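Local coordinates for Dye-decolorizing peroxidase (PDB 7D8M), which probably acts as a heme peroxidase, using hydrogen peroxide to oxidise dyes and related substrates at a buried heme b, at residues Gly188-Asp193 / Thr330-Arg335; Leu272-Asp277 / Gln304-Phe309; Asn289-Ser294 / Ala311-Thr316; Gln324-Asp329 / Phe386-Gly391. All blocks are in the same frame, centred on the assembly; numbering follows the deposited sequence.

How the interactions relate
Segment 188-193, a loop in the middle of the chain, pairs with 330-335 at the start of strand 334-340; interaction 1 thus closes a long loop that holds both segments of interactions 2 and 3. Within it, 272-277 meets 304-309, while 289-294 meets 311-316, so interactions 2 and 3 cross and tie three irregular loops to the proximal heme helix, 312-316. Segment 324-329 also starts inside the large loop but pairs with 386-391 beyond it: interaction 4 crosses interaction 1 and follows interactions 2 and 3 in series. D193 N probably bonds to D329 OD2, and K315 NZ to F386 O, linking interaction 4 to interactions 1 and 3.

Interaction 1 (Gly188-Asp193 / Thr330-Arg335). With HEM (protoporphyrin IX containing Fe), chain B; OXY (oxygen molecule), chain C.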
# COMPACT_ATOMS: atom_id res chain seq x y z
N GLY A 188 19.68 -0.94 -4.67
CA GLY A 188 18.84 -1.68 -3.76
C GLY A 188 17.39 -1.82 -4.17
O GLY A 188 16.65 -2.56 -3.50
N GLN A 189 16.94 -1.15 -5.23
CA GLN A 189 15.54 -1.25 -5.64
C GLN A 189 15.28 -2.60 -6.30
O GLN A 189 16.12 -3.13 -7.04
CB GLN A 189 15.18 -0.12 -6.61
CG GLN A 189 13.68 -0.02 -6.97
CD GLN A 189 13.35 1.17 -7.88
OE1 GLN A 189 14.24 1.77 -8.48
NE2 GLN A 189 12.07 1.49 -7.98
N ALA A 190 14.11 -3.18 -6.03
CA ALA A 190 13.77 -4.45 -6.66
C ALA A 190 13.40 -4.23 -8.13
O ALA A 190 12.64 -3.31 -8.46
CB ALA A 190 12.61 -5.11 -5.92
N VAL A 191 13.95 -5.07 -9.00
CA VAL A 191 13.57 -5.08 -10.41
C VAL A 191 12.89 -6.42 -10.67
O VAL A 191 13.55 -7.46 -10.72
CB VAL A 191 14.77 -4.87 -11.34
CG1 VAL A 191 14.30 -4.56 -12.75
CG2 VAL A 191 15.66 -3.75 -10.82
N VAL A 192 11.58 -6.41 -10.83
CA VAL A 192 10.82 -7.64 -10.93
C VAL A 192 10.30 -7.80 -12.35
O VAL A 192 10.20 -6.84 -13.12
CB VAL A 192 9.67 -7.67 -9.90
CG1 VAL A 192 10.21 -7.29 -8.53
CG2 VAL A 192 8.55 -6.70 -10.31
N ASP A 193 10.00 -9.05 -12.71
CA ASP A 193 9.40 -9.32 -14.01
C ASP A 193 8.09 -8.54 -14.15
O ASP A 193 7.35 -8.41 -13.17
CB ASP A 193 9.13 -10.82 -14.18
CG ASP A 193 10.40 -11.65 -14.27
OD1 ASP A 193 11.24 -11.37 -15.15
OD2 ASP A 193 10.55 -12.58 -13.46
N THR A 330 8.28 -13.04 -6.46
CA THR A 330 6.84 -13.27 -6.51
C THR A 330 6.02 -12.32 -5.64
O THR A 330 4.85 -12.04 -5.95
CB THR A 330 6.59 -14.71 -6.05
OG1 THR A 330 7.50 -15.57 -6.75
CG2 THR A 330 5.16 -15.15 -6.30
N PHE A 331 6.61 -11.83 -4.55
CA PHE A 331 5.85 -11.20 -3.48
C PHE A 331 6.12 -9.69 -3.37
O PHE A 331 5.80 -9.08 -2.35
CB PHE A 331 6.16 -11.91 -2.16
CG PHE A 331 6.09 -13.42 -2.27
CD1 PHE A 331 4.86 -14.06 -2.39
CD2 PHE A 331 7.24 -14.19 -2.28
CE1 PHE A 331 4.78 -15.45 -2.51
CE2 PHE A 331 7.18 -15.58 -2.39
CZ PHE A 331 5.94 -16.21 -2.51
N HIS A 332 6.69 -9.09 -4.40
CA HIS A 332 6.81 -7.64 -4.44
C HIS A 332 5.53 -7.02 -5.00
O HIS A 332 4.80 -7.64 -5.78
CB HIS A 332 8.01 -7.23 -5.28
CG HIS A 332 9.32 -7.64 -4.67
ND1 HIS A 332 10.14 -6.75 -4.00
CD2 HIS A 332 9.94 -8.85 -4.60
CE1 HIS A 332 11.21 -7.40 -3.55
NE2 HIS A 332 11.11 -8.67 -3.90
N ALA A 333 5.25 -5.78 -4.57
CA ALA A 333 4.06 -5.06 -5.02
C ALA A 333 4.31 -3.57 -4.81
O ALA A 333 5.16 -3.18 -4.00
CB ALA A 333 2.81 -5.52 -4.27
N ILE A 334 3.56 -2.75 -5.53
CA ILE A 334 3.77 -1.30 -5.53
C ILE A 334 2.72 -0.63 -4.66
O ILE A 334 1.51 -0.80 -4.88
CB ILE A 334 3.72 -0.73 -6.96
CG1 ILE A 334 4.90 -1.24 -7.79
CG2 ILE A 334 3.69 0.79 -6.92
CD1 ILE A 334 4.78 -0.91 -9.28
N ARG A 335 3.17 0.16 -3.69
CA ARG A 335 2.28 0.95 -2.85
C ARG A 335 2.13 2.36 -3.43
O ARG A 335 3.11 2.97 -3.86
CB ARG A 335 2.80 1.01 -1.41
CG ARG A 335 2.85 -0.36 -0.71
CD ARG A 335 3.74 -0.36 0.55
NE ARG A 335 5.11 -0.01 0.22
CZ ARG A 335 5.76 1.01 0.74
NH1 ARG A 335 5.16 1.78 1.64
NH2 ARG A 335 7.00 1.28 0.36
CHA HEM B . 7.24 0.15 3.89
CHB HEM B . 4.43 2.55 7.04
CHC HEM B . 0.74 -0.43 5.95
CHD HEM B . 3.70 -3.11 3.20
C1A HEM B . 6.80 1.07 4.82
C2A HEM B . 7.57 2.19 5.33
C3A HEM B . 6.78 2.86 6.19
C4A HEM B . 5.50 2.18 6.25
CMA HEM B . 7.12 4.13 7.00
CAA HEM B . 9.02 2.53 4.92
CBA HEM B . 9.03 3.45 3.69
CGA HEM B . 9.33 2.67 2.42
O1A HEM B . 10.15 1.72 2.47
O2A HEM B . 8.77 3.02 1.35
C1B HEM B . 3.18 1.97 6.98
C2B HEM B . 2.01 2.46 7.67
C3B HEM B . 0.99 1.63 7.38
C4B HEM B . 1.49 0.60 6.49
CMB HEM B . 2.02 3.71 8.59
CAB HEM B . -0.49 1.69 7.82
CBB HEM B . -1.08 2.80 8.28
C1C HEM B . 1.22 -1.46 5.17
C2C HEM B . 0.49 -2.65 4.75
C3C HEM B . 1.31 -3.39 3.98
C4C HEM B . 2.59 -2.70 3.91
CMC HEM B . -0.98 -2.92 5.14
CAC HEM B . 1.06 -4.76 3.29
CBC HEM B . 0.14 -5.63 3.72
C1D HEM B . 4.87 -2.40 3.05
C2D HEM B . 5.94 -2.67 2.11
C3D HEM B . 6.91 -1.77 2.30
C4D HEM B . 6.49 -0.90 3.38
CMD HEM B . 5.98 -3.79 1.05
CAD HEM B . 8.24 -1.70 1.52
CBD HEM B . 9.26 -2.59 2.23
CGD HEM B . 10.57 -2.65 1.47
O1D HEM B . 11.64 -2.63 2.12
O2D HEM B . 10.55 -2.71 0.20
NA HEM B . 5.56 1.09 5.40
NB HEM B . 2.84 0.83 6.26
NC HEM B . 2.49 -1.54 4.65
ND HEM B . 5.23 -1.30 3.81
FE HEM B . 4.05 -0.32 5.17
O1 OXY C . 2.08 2.92 2.09
O2 OXY C . 2.69 2.79 3.15
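A190 and V192 bring small apolar groups up to the side chain of H332. The methyl CB of A190 sits 3.5 Å from H332 ND1, and V192 CG1 meets the root of the same side chain, 3.9 Å from H332 CB; both approach the imidazole obliquely. H332 holds CG anti to its carbonyl carbon (chi1 -66°), which turns the ring toward the 188-193 loop, while NE2 is hydrogen-bonded to E322. An alanine suits the spot beside ND1 because a single methyl can come this close, and the branched valine fills the flank.

Three residues on, R335 works at the heme. Its chain bends at chi3 (-60°) and lays the guanidinium over pyrrole D, with HEM C4D 3.3 Å from the guanidinium plane, over the centre of one face. At the edge, R335 NH2 gives a hydrogen bond of 2.7 Å and 161° to propionate oxygen O2A of HEM, and R335 NH1 makes a weak one of 3.1 Å to O2 of OXY. D172 pairs with NH1 and the carbonyl of S175 accepts from NH2, fixing the rotation of the group. A leucine here would probably leave O2A without this donor and D172 without its salt-bridge partner. An arginine and an aspartate over the heme face opposite the axial histidine are the hallmark of the distal site of DyP-type peroxidases.

Interaction 2 (Leu272-Asp277 / Gln304-Phe309)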
# COMPACT_ATOMS: atom_id res chain seq x y z
N LEU A 272 21.53 0.25 7.83
CA LEU A 272 22.73 1.00 7.50
C LEU A 272 23.14 1.97 8.60
O LEU A 272 24.32 2.31 8.69
CB LEU A 272 22.53 1.78 6.20
CG LEU A 272 22.27 0.99 4.91
CD1 LEU A 272 22.13 1.93 3.70
CD2 LEU A 272 23.37 -0.05 4.69
N SER A 273 22.20 2.41 9.45
CA SER A 273 22.47 3.40 10.49
C SER A 273 21.70 3.01 11.75
O SER A 273 20.68 3.63 12.09
CB SER A 273 22.09 4.81 10.01
OG SER A 273 22.47 5.80 10.95
N PRO A 274 22.17 1.99 12.47
CA PRO A 274 21.36 1.45 13.58
C PRO A 274 21.33 2.29 14.84
O PRO A 274 20.39 2.12 15.64
CB PRO A 274 22.01 0.09 13.86
CG PRO A 274 23.40 0.22 13.35
CD PRO A 274 23.31 1.12 12.15
N ASP A 275 22.30 3.17 15.07
CA ASP A 275 22.46 3.79 16.38
C ASP A 275 21.87 5.18 16.48
O ASP A 275 21.47 5.58 17.58
CB ASP A 275 23.94 3.84 16.76
CG ASP A 275 24.58 2.47 16.80
OD1 ASP A 275 23.99 1.57 17.43
OD2 ASP A 275 25.65 2.28 16.18
N PHE A 276 21.78 5.91 15.38
CA PHE A 276 21.17 7.22 15.39
C PHE A 276 20.65 7.53 13.99
O PHE A 276 21.11 6.95 13.00
CB PHE A 276 22.15 8.31 15.84
CG PHE A 276 23.50 8.23 15.18
CD1 PHE A 276 23.69 8.74 13.91
CD2 PHE A 276 24.57 7.64 15.83
CE1 PHE A 276 24.92 8.67 13.30
CE2 PHE A 276 25.81 7.56 15.22
CZ PHE A 276 25.98 8.08 13.95
N ASP A 277 19.71 8.45 13.93
CA ASP A 277 19.19 8.88 12.64
C ASP A 277 20.27 9.59 11.84
O ASP A 277 21.15 10.27 12.39
CB ASP A 277 17.99 9.80 12.83
CG ASP A 277 17.21 10.00 11.55
OD1 ASP A 277 17.66 9.51 10.49
OD2 ASP A 277 16.13 10.63 11.60
N GLN A 304 20.14 -9.78 14.96
CA GLN A 304 19.16 -8.70 14.91
C GLN A 304 19.70 -7.39 15.45
O GLN A 304 18.91 -6.50 15.78
CB GLN A 304 17.90 -9.09 15.66
CG GLN A 304 17.37 -10.46 15.30
CD GLN A 304 16.05 -10.74 15.96
OE1 GLN A 304 15.02 -10.20 15.56
NE2 GLN A 304 16.06 -11.60 16.98
N THR A 305 21.03 -7.25 15.56
CA THR A 305 21.58 -6.03 16.14
C THR A 305 21.42 -4.83 15.21
O THR A 305 21.38 -3.69 15.68
CB THR A 305 23.06 -6.21 16.51
OG1 THR A 305 23.84 -6.47 15.33
CG2 THR A 305 23.23 -7.34 17.52
N ARG A 306 21.33 -5.04 13.90
CA ARG A 306 21.10 -3.92 13.00
C ARG A 306 19.63 -3.73 12.61
O ARG A 306 19.21 -2.58 12.39
CB ARG A 306 21.94 -4.08 11.72
CG ARG A 306 23.36 -3.51 11.83
CD ARG A 306 24.31 -4.57 12.36
NE ARG A 306 25.65 -4.43 11.81
CZ ARG A 306 26.53 -5.42 11.70
NH1 ARG A 306 26.21 -6.64 12.12
NH2 ARG A 306 27.72 -5.19 11.18
N CYS A 307 18.85 -4.82 12.54
CA CYS A 307 17.42 -4.76 12.20
C CYS A 307 16.70 -6.00 12.72
O CYS A 307 17.08 -7.12 12.36
CB CYS A 307 17.20 -4.64 10.69
SG CYS A 307 15.43 -4.36 10.24
N PRO A 308 15.67 -5.84 13.55
CA PRO A 308 14.97 -7.02 14.06
C PRO A 308 14.35 -7.80 12.91
O PRO A 308 13.97 -7.23 11.89
CB PRO A 308 13.90 -6.44 14.99
CG PRO A 308 14.30 -5.01 15.22
CD PRO A 308 15.06 -4.59 14.00
N PHE A 309 14.30 -9.12 13.07
CA PHE A 309 13.67 -9.96 12.06
C PHE A 309 12.22 -9.58 11.84
O PHE A 309 11.64 -9.90 10.80
CB PHE A 309 13.77 -11.43 12.48
CG PHE A 309 15.17 -11.97 12.48
CD1 PHE A 309 16.10 -11.53 11.55
CD2 PHE A 309 15.56 -12.92 13.42
CE1 PHE A 309 17.40 -12.02 11.54
CE2 PHE A 309 16.85 -13.42 13.42
CZ PHE A 309 17.77 -12.97 12.49
O HOH W 1 18.90 -0.91 15.05
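The backbones of P274 and R306 approach until their CA atoms are 5.4 Å apart, where two turns with angles close to type I, S273-F276 and Q304-C307, meet at the surface of the DyP fold. Proline, with its fixed phi, suits the second position of the first turn. The loops that carry the turns flank helix 279-283, one before it and one after.

Across the gap the touch is apolar. P274 CG rests 4.0 Å from R306 CG, the two side chains lying side by side and pointing the same way, and P274 CB faces the carbonyl oxygens of T305 and R306. The arginine uses its aliphatic root here; a bend at chi2 (89°) redirects the rest of the chain, whose NH1 forms a salt bridge with D303. No direct hydrogen bond joins the segments. Instead a water donates to R306 O at 3.2 Å and, weakly, to P274 O, bridging the two carbonyls.

Each loop is braced from within. Q304 folds back on its own segment: its CG lies over the centre of the F309 ring, 3.5 Å above the plane, and its OE1 accepts from F309 N at 2.8 Å. A glutamine can do both, with methylene on the ring and amide on the backbone. In the other loop S273 OG donates to F276 O at 2.7 Å, nearly in line with the carbonyl bond (172°).

Interaction 3 (Asn289-Ser294 / Ala311-Thr316). With HEM (protoporphyrin IX containing Fe), chain B.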
# COMPACT_ATOMS: atom_id res chain seq x y z
N ASN A 289 17.97 3.07 0.07
CA ASN A 289 17.43 1.74 -0.15
C ASN A 289 18.50 0.70 -0.45
O ASN A 289 18.17 -0.44 -0.79
CB ASN A 289 16.40 1.75 -1.29
CG ASN A 289 15.23 0.82 -1.01
OD1 ASN A 289 14.97 0.46 0.15
ND2 ASN A 289 14.53 0.41 -2.06
N ASN A 290 19.78 1.05 -0.31
CA ASN A 290 20.88 0.17 -0.72
C ASN A 290 21.31 -0.68 0.47
O ASN A 290 22.33 -0.43 1.12
CB ASN A 290 22.02 1.01 -1.29
CG ASN A 290 23.04 0.17 -2.04
OD1 ASN A 290 22.82 -1.02 -2.30
ND2 ASN A 290 24.15 0.80 -2.42
N PHE A 291 20.53 -1.72 0.74
CA PHE A 291 20.79 -2.63 1.85
C PHE A 291 20.02 -3.92 1.62
O PHE A 291 19.01 -3.94 0.90
CB PHE A 291 20.39 -2.01 3.20
CG PHE A 291 18.92 -1.71 3.33
CD1 PHE A 291 18.06 -2.62 3.92
CD2 PHE A 291 18.39 -0.51 2.86
CE1 PHE A 291 16.70 -2.34 4.04
CE2 PHE A 291 17.04 -0.21 2.98
CZ PHE A 291 16.19 -1.13 3.57
N ASN A 292 20.50 -5.00 2.25
CA ASN A 292 19.82 -6.29 2.14
C ASN A 292 19.92 -7.09 3.43
O ASN A 292 19.68 -8.31 3.41
CB ASN A 292 20.37 -7.10 0.95
CG ASN A 292 21.86 -7.42 1.08
OD1 ASN A 292 22.45 -7.30 2.15
ND2 ASN A 292 22.46 -7.85 -0.02
N TYR A 293 20.30 -6.43 4.53
CA TYR A 293 20.43 -7.00 5.87
C TYR A 293 21.69 -7.84 6.04
O TYR A 293 21.98 -8.26 7.16
CB TYR A 293 19.18 -7.80 6.27
CG TYR A 293 17.93 -6.95 6.14
CD1 TYR A 293 17.75 -5.83 6.93
CD2 TYR A 293 16.95 -7.26 5.20
CE1 TYR A 293 16.62 -5.02 6.80
CE2 TYR A 293 15.80 -6.46 5.06
CZ TYR A 293 15.65 -5.35 5.87
OH TYR A 293 14.53 -4.55 5.77
N SER A 294 22.44 -8.08 4.97
CA SER A 294 23.72 -8.78 5.11
C SER A 294 24.82 -7.81 5.51
O SER A 294 24.79 -6.63 5.18
CB SER A 294 24.10 -9.49 3.81
OG SER A 294 23.22 -10.56 3.52
N ALA A 311 10.97 -6.31 12.10
CA ALA A 311 10.73 -4.95 11.64
C ALA A 311 9.78 -4.95 10.46
O ALA A 311 9.83 -5.83 9.61
CB ALA A 311 12.02 -4.26 11.21
N HIS A 312 8.94 -3.92 10.41
CA HIS A 312 7.89 -3.84 9.41
C HIS A 312 8.42 -4.10 8.01
O HIS A 312 7.94 -4.99 7.31
CB HIS A 312 7.22 -2.47 9.49
CG HIS A 312 6.14 -2.29 8.47
ND1 HIS A 312 5.19 -3.25 8.22
CD2 HIS A 312 5.88 -1.26 7.62
CE1 HIS A 312 4.37 -2.83 7.27
NE2 HIS A 312 4.77 -1.63 6.89
N ILE A 313 9.43 -3.33 7.58
CA ILE A 313 9.91 -3.46 6.20
C ILE A 313 10.60 -4.80 5.98
O ILE A 313 10.62 -5.30 4.85
CB ILE A 313 10.83 -2.29 5.81
CG1 ILE A 313 12.16 -2.32 6.56
CG2 ILE A 313 10.11 -0.94 5.97
CD1 ILE A 313 13.21 -1.42 5.95
N ARG A 314 11.16 -5.40 7.03
CA ARG A 314 11.81 -6.69 6.88
C ARG A 314 10.79 -7.84 6.88
O ARG A 314 11.05 -8.90 6.31
CB ARG A 314 12.86 -6.88 7.99
CG ARG A 314 13.78 -8.10 7.79
CD ARG A 314 14.92 -8.18 8.84
NE ARG A 314 15.86 -9.26 8.52
CZ ARG A 314 17.12 -9.31 8.94
NH1 ARG A 314 17.62 -8.35 9.72
NH2 ARG A 314 17.90 -10.32 8.59
N LYS A 315 9.63 -7.64 7.52
CA LYS A 315 8.54 -8.60 7.41
C LYS A 315 7.91 -8.57 6.01
O LYS A 315 7.67 -9.62 5.40
CB LYS A 315 7.48 -8.32 8.48
CG LYS A 315 7.78 -8.90 9.86
CD LYS A 315 7.32 -10.36 9.96
CE LYS A 315 6.63 -10.65 11.29
NZ LYS A 315 6.23 -12.09 11.40
N THR A 316 7.64 -7.38 5.49
CA THR A 316 6.90 -7.26 4.23
C THR A 316 7.78 -7.37 2.99
O THR A 316 7.25 -7.58 1.89
CB THR A 316 6.14 -5.94 4.16
OG1 THR A 316 7.07 -4.85 4.26
CG2 THR A 316 5.12 -5.86 5.28
CHA HEM B . 7.24 0.15 3.89
CHB HEM B . 4.43 2.55 7.04
CHC HEM B . 0.74 -0.43 5.95
CHD HEM B . 3.70 -3.11 3.20
C1A HEM B . 6.80 1.07 4.82
C2A HEM B . 7.57 2.19 5.33
C3A HEM B . 6.78 2.86 6.19
C4A HEM B . 5.50 2.18 6.25
CMA HEM B . 7.12 4.13 7.00
CAA HEM B . 9.02 2.53 4.92
CBA HEM B . 9.03 3.45 3.69
CGA HEM B . 9.33 2.67 2.42
O1A HEM B . 10.15 1.72 2.47
O2A HEM B . 8.77 3.02 1.35
C1B HEM B . 3.18 1.97 6.98
C2B HEM B . 2.01 2.46 7.67
C3B HEM B . 0.99 1.63 7.38
C4B HEM B . 1.49 0.60 6.49
CMB HEM B . 2.02 3.71 8.59
CAB HEM B . -0.49 1.69 7.82
CBB HEM B . -1.08 2.80 8.28
C1C HEM B . 1.22 -1.46 5.17
C2C HEM B . 0.49 -2.65 4.75
C3C HEM B . 1.31 -3.39 3.98
C4C HEM B . 2.59 -2.70 3.91
CMC HEM B . -0.98 -2.92 5.14
CAC HEM B . 1.06 -4.76 3.29
CBC HEM B . 0.14 -5.63 3.72
C1D HEM B . 4.87 -2.40 3.05
C2D HEM B . 5.94 -2.67 2.11
C3D HEM B . 6.91 -1.77 2.30
C4D HEM B . 6.49 -0.90 3.38
CMD HEM B . 5.98 -3.79 1.05
CAD HEM B . 8.24 -1.70 1.52
CBD HEM B . 9.26 -2.59 2.23
CGD HEM B . 10.57 -2.65 1.47
O1D HEM B . 11.64 -2.63 2.12
O2D HEM B . 10.55 -2.71 0.20
NA HEM B . 5.56 1.09 5.40
NB HEM B . 2.84 0.83 6.26
NC HEM B . 2.49 -1.54 4.65
ND HEM B . 5.23 -1.30 3.81
FE HEM B . 4.05 -0.32 5.17
O HOH W 2 13.03 -4.77 3.42
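The ring of Y293 is covered on one face by R314 and on the other by F291. R314 runs out with its CG anti to the backbone N (chi1 -170°) and stays extended as far as NE, sliding past the tyrosine in the opposite direction. Its CD sits 4.0 Å above the centroid of the Y293 ring, a CH-pi contact straight over the face, and the guanidinium follows almost flat, its plane 13° from that of the ring and R314 CZ 4.3 Å from the Y293 centroid in an off-centre cation-pi stack. On the opposite face F291 CD1 lies toward the rim. Arginine suits this place because its methylenes and its flat cation can both lie on an aromatic surface, while NH2 pairs with D320.

The phenol end reaches the helix: Y293 OH is 3.3 Å from I313 CG1, and a water links it to I313 O. F291 CZ touches I313 CD1 at 3.8 Å, so the phenol oxygen and the F291 ring both bear on the isoleucine, whose CG2 in turn packs on the heme. With an alanine in place of this tyrosine, a gap would probably open between F291 and R314, and the guanidinium would lose the ring it lies on.

Next to I313, H312 NE2 binds the heme iron at 2.3 Å as its axial ligand, with ND1 hydrogen-bonded to D399. This proximal helix, 312-316, lies between Y293 and the heme; backbone bonds of H312 and I313 to M260 and F261 join it to the end of helix 249-261, and R314 reaches D320 on helix 319-323.

Interaction 4 (Gln324-Asp329 / Phe386-Gly391); sequences QGLFGD and FPFSKG
L326 and F327 together meet the outer end of the F388 ring. L326 CD1 lies 3.9 Å from F388 CE1, the two side chains sliding past each other in opposite directions, and the same methyl comes within 4.2 Å of S389 OG. F327 meets the ring with an edge: F388 CZ lies near the plane of the F327 ring, 4.1 Å from F327 CE2, and the two side chains cross at a slant. F388 points its CG between backbone N and carbonyl carbon (chi1 66°), and the length of its ring lets CE1 and CZ span the gap between two backbones that stay 9.3 Å apart at their nearest CA atoms, those of L326 and S389.

Behind this first shell, G325 ends helix 319-323 in a Schellman motif, its positive phi turning the chain so that L326 and F327 follow straight after the helix; glycine takes such angles easily. F327 also meets the ring of F331 at about 80° and touches L321 and P318. On the other side a cis peptide precedes P387, whose CB sits 3.9 Å above the centre of the F386 ring, while F386 stacks on W380. K390 NZ forms a salt bridge with D320 and a hydrogen bond with L300 O, fastening the far end of 386-391.

No hydrogen bond or salt bridge crosses between the segments, so the contact rests on buried apolar surface and the van der Waals fit of leucine and phenylalanine, while polar links around it, such as K390 to D320, fix where the 386-391 segment lies.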
# COMPACT_ATOMS: atom_id res chain seq x y z
N GLN A 324 19.01 -14.97 -0.50
CA GLN A 324 19.54 -16.32 -0.32
C GLN A 324 18.94 -17.31 -1.30
O GLN A 324 19.32 -18.49 -1.27
CB GLN A 324 19.28 -16.81 1.10
CG GLN A 324 20.23 -16.26 2.15
CD GLN A 324 19.77 -16.58 3.56
OE1 GLN A 324 18.85 -15.95 4.08
NE2 GLN A 324 20.39 -17.58 4.17
N GLY A 325 18.02 -16.88 -2.17
CA GLY A 325 17.41 -17.74 -3.16
C GLY A 325 16.34 -18.67 -2.64
O GLY A 325 15.96 -19.61 -3.35
N LEU A 326 15.85 -18.46 -1.42
CA LEU A 326 14.79 -19.32 -0.91
C LEU A 326 13.48 -19.13 -1.68
O LEU A 326 12.64 -20.03 -1.68
CB LEU A 326 14.58 -19.07 0.58
CG LEU A 326 15.84 -19.31 1.43
CD1 LEU A 326 15.62 -18.79 2.85
CD2 LEU A 326 16.21 -20.79 1.47
N PHE A 327 13.29 -17.97 -2.30
CA PHE A 327 12.19 -17.73 -3.21
C PHE A 327 12.57 -16.53 -4.06
O PHE A 327 13.61 -15.90 -3.83
CB PHE A 327 10.86 -17.53 -2.47
CG PHE A 327 10.93 -16.53 -1.33
CD1 PHE A 327 10.74 -15.18 -1.56
CD2 PHE A 327 11.19 -16.96 -0.03
CE1 PHE A 327 10.79 -14.26 -0.53
CE2 PHE A 327 11.24 -16.05 1.01
CZ PHE A 327 11.05 -14.69 0.76
N GLY A 328 11.75 -16.23 -5.06
CA GLY A 328 12.04 -15.20 -6.04
C GLY A 328 11.35 -13.87 -5.76
O GLY A 328 11.16 -13.48 -4.60
N ASP A 329 10.98 -13.17 -6.83
CA ASP A 329 10.39 -11.83 -6.74
C ASP A 329 8.86 -11.86 -6.71
O ASP A 329 8.24 -10.81 -6.88
CB ASP A 329 10.88 -10.97 -7.91
CG ASP A 329 10.39 -11.48 -9.26
OD1 ASP A 329 9.68 -12.51 -9.30
OD2 ASP A 329 10.71 -10.85 -10.29
N PHE A 386 7.17 -16.21 11.08
CA PHE A 386 7.89 -15.65 9.96
C PHE A 386 8.76 -14.49 10.42
O PHE A 386 8.29 -13.62 11.18
CB PHE A 386 6.94 -15.14 8.85
CG PHE A 386 7.68 -14.73 7.61
CD1 PHE A 386 8.07 -15.69 6.67
CD2 PHE A 386 8.05 -13.41 7.42
CE1 PHE A 386 8.80 -15.32 5.55
CE2 PHE A 386 8.78 -13.03 6.30
CZ PHE A 386 9.15 -13.99 5.35
N PRO A 387 10.01 -14.39 9.94
CA PRO A 387 10.65 -15.23 8.91
C PRO A 387 11.13 -16.60 9.38
O PRO A 387 11.62 -16.76 10.51
CB PRO A 387 11.85 -14.38 8.47
CG PRO A 387 12.24 -13.65 9.73
CD PRO A 387 10.91 -13.31 10.39
N PHE A 388 10.96 -17.58 8.50
CA PHE A 388 11.62 -18.87 8.67
C PHE A 388 13.09 -18.73 8.29
O PHE A 388 13.53 -17.71 7.74
CB PHE A 388 10.93 -19.94 7.82
CG PHE A 388 11.06 -19.71 6.33
CD1 PHE A 388 12.10 -20.29 5.62
CD2 PHE A 388 10.15 -18.92 5.65
CE1 PHE A 388 12.24 -20.08 4.27
CE2 PHE A 388 10.28 -18.70 4.29
CZ PHE A 388 11.32 -19.28 3.59
N SER A 389 13.85 -19.79 8.58
CA SER A 389 15.29 -19.98 8.35
C SER A 389 16.15 -19.35 9.44
O SER A 389 17.38 -19.36 9.30
CB SER A 389 15.78 -19.45 7.00
OG SER A 389 15.79 -18.03 6.97
N LYS A 390 15.56 -18.79 10.49
CA LYS A 390 16.38 -18.21 11.55
C LYS A 390 16.69 -19.28 12.59
O LYS A 390 16.25 -20.42 12.49
CB LYS A 390 15.68 -16.99 12.15
CG LYS A 390 15.18 -15.99 11.10
CD LYS A 390 16.30 -15.62 10.13
CE LYS A 390 15.94 -14.43 9.28
NZ LYS A 390 17.05 -14.00 8.40
N GLY A 391 17.47 -18.90 13.61
CA GLY A 391 17.82 -19.83 14.66
C GLY A 391 16.59 -20.43 15.31
O GLY A 391 15.63 -19.72 15.64